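Local coordinates for TRNA nucleotidyl transferase-related protein (Thermotoga maritima, PDB 3H38), which probably adds the CCA sequence to the 3' end of tRNA from CTP and ATP, as a magnesium-dependent nucleotidyltransferase of class II, at residues L169-D174 with E194-L199. Sequence-based numbering, arbitrary orientation.
Sequences LSFVDD and ETTERL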
ATOM      1  N   LEU A 169       6.064 -24.944   6.746  1.00 32.04           N
ATOM      2  CA  LEU A 169       4.650 -24.771   6.450  1.00 23.85           C
ATOM      3  C   LEU A 169       4.322 -23.294   6.474  1.00 20.07           C
ATOM      4  O   LEU A 169       3.154 -22.893   6.564  1.00 21.13           O
ATOM      5  CB  LEU A 169       3.810 -25.511   7.506  1.00 31.02           C
ATOM      6  CG  LEU A 169       3.455 -26.963   7.184  1.00 39.86           C
ATOM      7  CD1 LEU A 169       4.349 -27.554   6.087  1.00 38.36           C
ATOM      8  CD2 LEU A 169       3.492 -27.818   8.437  1.00 28.96           C
ATOM      9  N   SER A 170       5.354 -22.468   6.414  1.00 23.02           N
ATOM     10  CA  SER A 170       5.124 -21.041   6.626  1.00 32.09           C
ATOM     11  C   SER A 170       4.198 -20.409   5.574  1.00 39.35           C
ATOM     12  O   SER A 170       3.344 -19.575   5.898  1.00 37.61           O
ATOM     13  CB  SER A 170       6.434 -20.271   6.741  1.00 25.28           C
ATOM     14  OG  SER A 170       6.134 -18.897   6.920  1.00 34.74           O
ATOM     15  N   PHE A 171       4.345 -20.814   4.319  1.00 37.39           N
ATOM     16  CA  PHE A 171       3.497 -20.244   3.280  1.00 32.06           C
ATOM     17  C   PHE A 171       2.105 -20.827   3.296  1.00 29.32           C
ATOM     18  O   PHE A 171       1.135 -20.116   3.051  1.00 27.12           O
ATOM     19  CB  PHE A 171       4.126 -20.403   1.904  1.00 29.95           C
ATOM     20  CG  PHE A 171       5.352 -19.558   1.723  1.00 25.91           C
ATOM     21  CD1 PHE A 171       5.264 -18.174   1.845  1.00 23.59           C
ATOM     22  CD2 PHE A 171       6.594 -20.143   1.475  1.00 22.44           C
ATOM     23  CE1 PHE A 171       6.386 -17.366   1.724  1.00 25.08           C
ATOM     24  CE2 PHE A 171       7.736 -19.336   1.329  1.00 28.03           C
ATOM     25  CZ  PHE A 171       7.626 -17.947   1.454  1.00 27.63           C
ATOM     26  N   VAL A 172       2.033 -22.117   3.609  1.00 25.16           N
ATOM     27  CA  VAL A 172       0.800 -22.889   3.608  1.00 29.96           C
ATOM     28  C   VAL A 172      -0.113 -22.408   4.744  1.00 27.32           C
ATOM     29  O   VAL A 172      -1.304 -22.211   4.545  1.00 30.05           O
ATOM     30  CB  VAL A 172       1.133 -24.366   3.824  1.00 36.37           C
ATOM     31  CG1 VAL A 172      -0.110 -25.142   4.106  1.00 41.26           C
ATOM     32  CG2 VAL A 172       1.876 -24.930   2.618  1.00 29.29           C
ATOM     33  N   ASP A 173       0.478 -22.258   5.932  1.00 15.72           N
ATOM     34  CA  ASP A 173      -0.104 -21.578   7.099  1.00 29.87           C
ATOM     35  C   ASP A 173      -0.699 -20.196   6.781  1.00 37.63           C
ATOM     36  O   ASP A 173      -1.894 -19.963   6.986  1.00 42.08           O
ATOM     37  CB  ASP A 173       0.975 -21.397   8.196  1.00 18.15           C
ATOM     38  CG  ASP A 173       1.237 -22.677   9.013  1.00 33.75           C
ATOM     39  OD1 ASP A 173       2.029 -22.627  10.001  1.00 37.00           O
ATOM     40  OD2 ASP A 173       0.638 -23.724   8.686  1.00 40.37           O
ATOM     41  N   ASP A 174       0.149 -19.271   6.330  1.00 32.53           N
ATOM     42  CA  ASP A 174      -0.295 -17.926   5.953  1.00 25.27           C
ATOM     43  C   ASP A 174       0.272 -17.503   4.586  1.00 32.74           C
ATOM     44  O   ASP A 174       1.388 -16.979   4.492  1.00 38.23           O
ATOM     45  CB  ASP A 174       0.081 -16.912   7.023  1.00 28.15           C
ATOM     46  CG  ASP A 174      -0.503 -15.556   6.746  1.00 34.69           C
ATOM     47  OD1 ASP A 174      -0.329 -14.631   7.567  1.00 45.71           O
ATOM     48  OD2 ASP A 174      -1.159 -15.430   5.702  1.00 34.34           O
ATOM     49  N   GLU A 194      17.126 -19.856  -1.591  1.00 34.39           N
ATOM     50  CA  GLU A 194      16.672 -21.005  -2.327  1.00 42.70           C
ATOM     51  C   GLU A 194      15.551 -21.803  -1.764  1.00 39.51           C
ATOM     52  O   GLU A 194      14.547 -21.987  -2.392  1.00 41.37           O
ATOM     53  CB  GLU A 194      17.829 -21.935  -2.543  1.00 55.18           C
ATOM     54  CG  GLU A 194      17.783 -22.696  -3.795  1.00 74.16           C
ATOM     55  CD  GLU A 194      19.116 -23.329  -4.095  1.00 93.54           C
ATOM     56  OE1 GLU A 194      19.518 -24.232  -3.352  1.00107.00           O
ATOM     57  OE2 GLU A 194      19.769 -22.910  -5.064  1.00 88.75           O
ATOM     58  N   THR A 195      15.761 -22.343  -0.593  1.00 39.09           N
ATOM     59  CA  THR A 195      14.768 -23.216   0.029  1.00 39.85           C
ATOM     60  C   THR A 195      13.421 -22.519   0.192  1.00 28.26           C
ATOM     61  O   THR A 195      12.375 -23.057  -0.205  1.00 35.73           O
ATOM     62  CB  THR A 195      15.242 -23.721   1.375  1.00 43.95           C
ATOM     63  OG1 THR A 195      16.520 -24.347   1.203  1.00 34.58           O
ATOM     64  CG2 THR A 195      14.213 -24.713   1.948  1.00 41.33           C
ATOM     65  N   THR A 196      13.435 -21.313   0.748  1.00 23.67           N
ATOM     66  CA  THR A 196      12.170 -20.626   0.935  1.00 28.41           C
ATOM     67  C   THR A 196      11.527 -20.304  -0.403  1.00 33.53           C
ATOM     68  O   THR A 196      10.303 -20.390  -0.530  1.00 33.21           O
ATOM     69  CB  THR A 196      12.175 -19.450   1.984  1.00 39.88           C
ATOM     70  OG1 THR A 196      11.600 -18.274   1.410  1.00 45.11           O
ATOM     71  CG2 THR A 196      13.532 -19.147   2.484  1.00 33.40           C
ATOM     72  N   GLU A 197      12.353 -20.044  -1.417  1.00 29.54           N
ATOM     73  CA  GLU A 197      11.842 -19.788  -2.771  1.00 33.36           C
ATOM     74  C   GLU A 197      11.051 -20.985  -3.322  1.00 39.91           C
ATOM     75  O   GLU A 197       9.934 -20.842  -3.849  1.00 36.73           O
ATOM     76  CB  GLU A 197      12.967 -19.387  -3.747  1.00 32.75           C
ATOM     77  CG  GLU A 197      12.647 -19.769  -5.196  1.00 40.62           C
ATOM     78  CD  GLU A 197      13.283 -18.857  -6.244  1.00 56.90           C
ATOM     79  OE1 GLU A 197      14.286 -18.182  -5.939  1.00 55.78           O
ATOM     80  OE2 GLU A 197      12.777 -18.825  -7.388  1.00 59.60           O
ATOM     81  N   ARG A 198      11.620 -22.156  -3.225  1.00 31.18           N
ATOM     82  CA  ARG A 198      10.892 -23.319  -3.557  1.00 35.69           C
ATOM     83  C   ARG A 198       9.609 -23.466  -2.800  1.00 35.34           C
ATOM     84  O   ARG A 198       8.622 -23.825  -3.351  1.00 47.12           O
ATOM     85  CB  ARG A 198      11.747 -24.535  -3.378  1.00 44.16           C
ATOM     86  CG  ARG A 198      10.990 -25.775  -3.413  1.00 51.39           C
ATOM     87  CD  ARG A 198      11.766 -26.913  -3.956  1.00 70.77           C
ATOM     88  NE  ARG A 198      10.948 -27.679  -4.884  1.00 93.37           N
ATOM     89  CZ  ARG A 198      11.319 -28.806  -5.475  1.00107.02           C
ATOM     90  NH1 ARG A 198      10.498 -29.418  -6.311  1.00106.62           N
ATOM     91  NH2 ARG A 198      12.509 -29.327  -5.225  1.00114.40           N
ATOM     92  N   LEU A 199       9.640 -23.213  -1.511  1.00 49.26           N
ATOM     93  CA  LEU A 199       8.428 -23.267  -0.693  1.00 42.59           C
ATOM     94  C   LEU A 199       7.342 -22.303  -1.203  1.00 38.15           C
ATOM     95  O   LEU A 199       6.154 -22.636  -1.254  1.00 36.32           O
ATOM     96  CB  LEU A 199       8.778 -22.964   0.766  1.00 36.41           C
ATOM     97  CG  LEU A 199       9.036 -24.112   1.761  1.00 37.20           C
ATOM     98  CD1 LEU A 199       9.126 -25.471   1.095  1.00 30.18           C
ATOM     99  CD2 LEU A 199      10.271 -23.853   2.630  1.00 26.12           C
TER
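From its own helix Phe171 carries this helix-to-helix contact almost alone, reaching from the short helix 170-173 to Thr196 and Leu199 in the first turns of helix 194-205, which in this class II CCA-adding enzyme begins within the probable RNA-binding region of the poly(A) polymerase family. The ring arrives edge-on: CE2 stands 3.3 Å from Thr196 O, which lies at the ring edge, near its plane, and CD2 is 3.6 Å from Leu199 CB, also in plane. CG sits anti to the carbonyl carbon (chi1 -69°), which sends the ring out from its own helix against the backbone of the other. The side chains of Thr196 and Leu199 each cross it at about a right angle. The Phe171 side chain also touches Ile178 of helix 177-187, and Leu200 and Ala203 further along helix 194-205.

The tight part ends there. No hydrogen bond joins the two segments, their nearest CA atoms, Phe171 and Leu199, are 7.0 Å apart, and only 139 Å² is buried, most of it on Phe171, Thr196 and Leu199. On the looser side, the CB atoms of Glu197 and Arg198 are directed away from helix 170-173, and Arg198 is exposed and poorly ordered.

Phe171 also touches Arg177, to whose NH1 Ser170 OG is hydrogen-bonded. Arg177 and Asp174 bind CTP and ATP in nucleotide complexes of this enzyme; the site is empty in this apo form, where Asp174 caps Thr176 N through OD2 and pairs with Arg216 through OD1. Within the contact, one polar atom is buried without a partner: Thr196 OG1, 4.0 Å from Phe171 CZ.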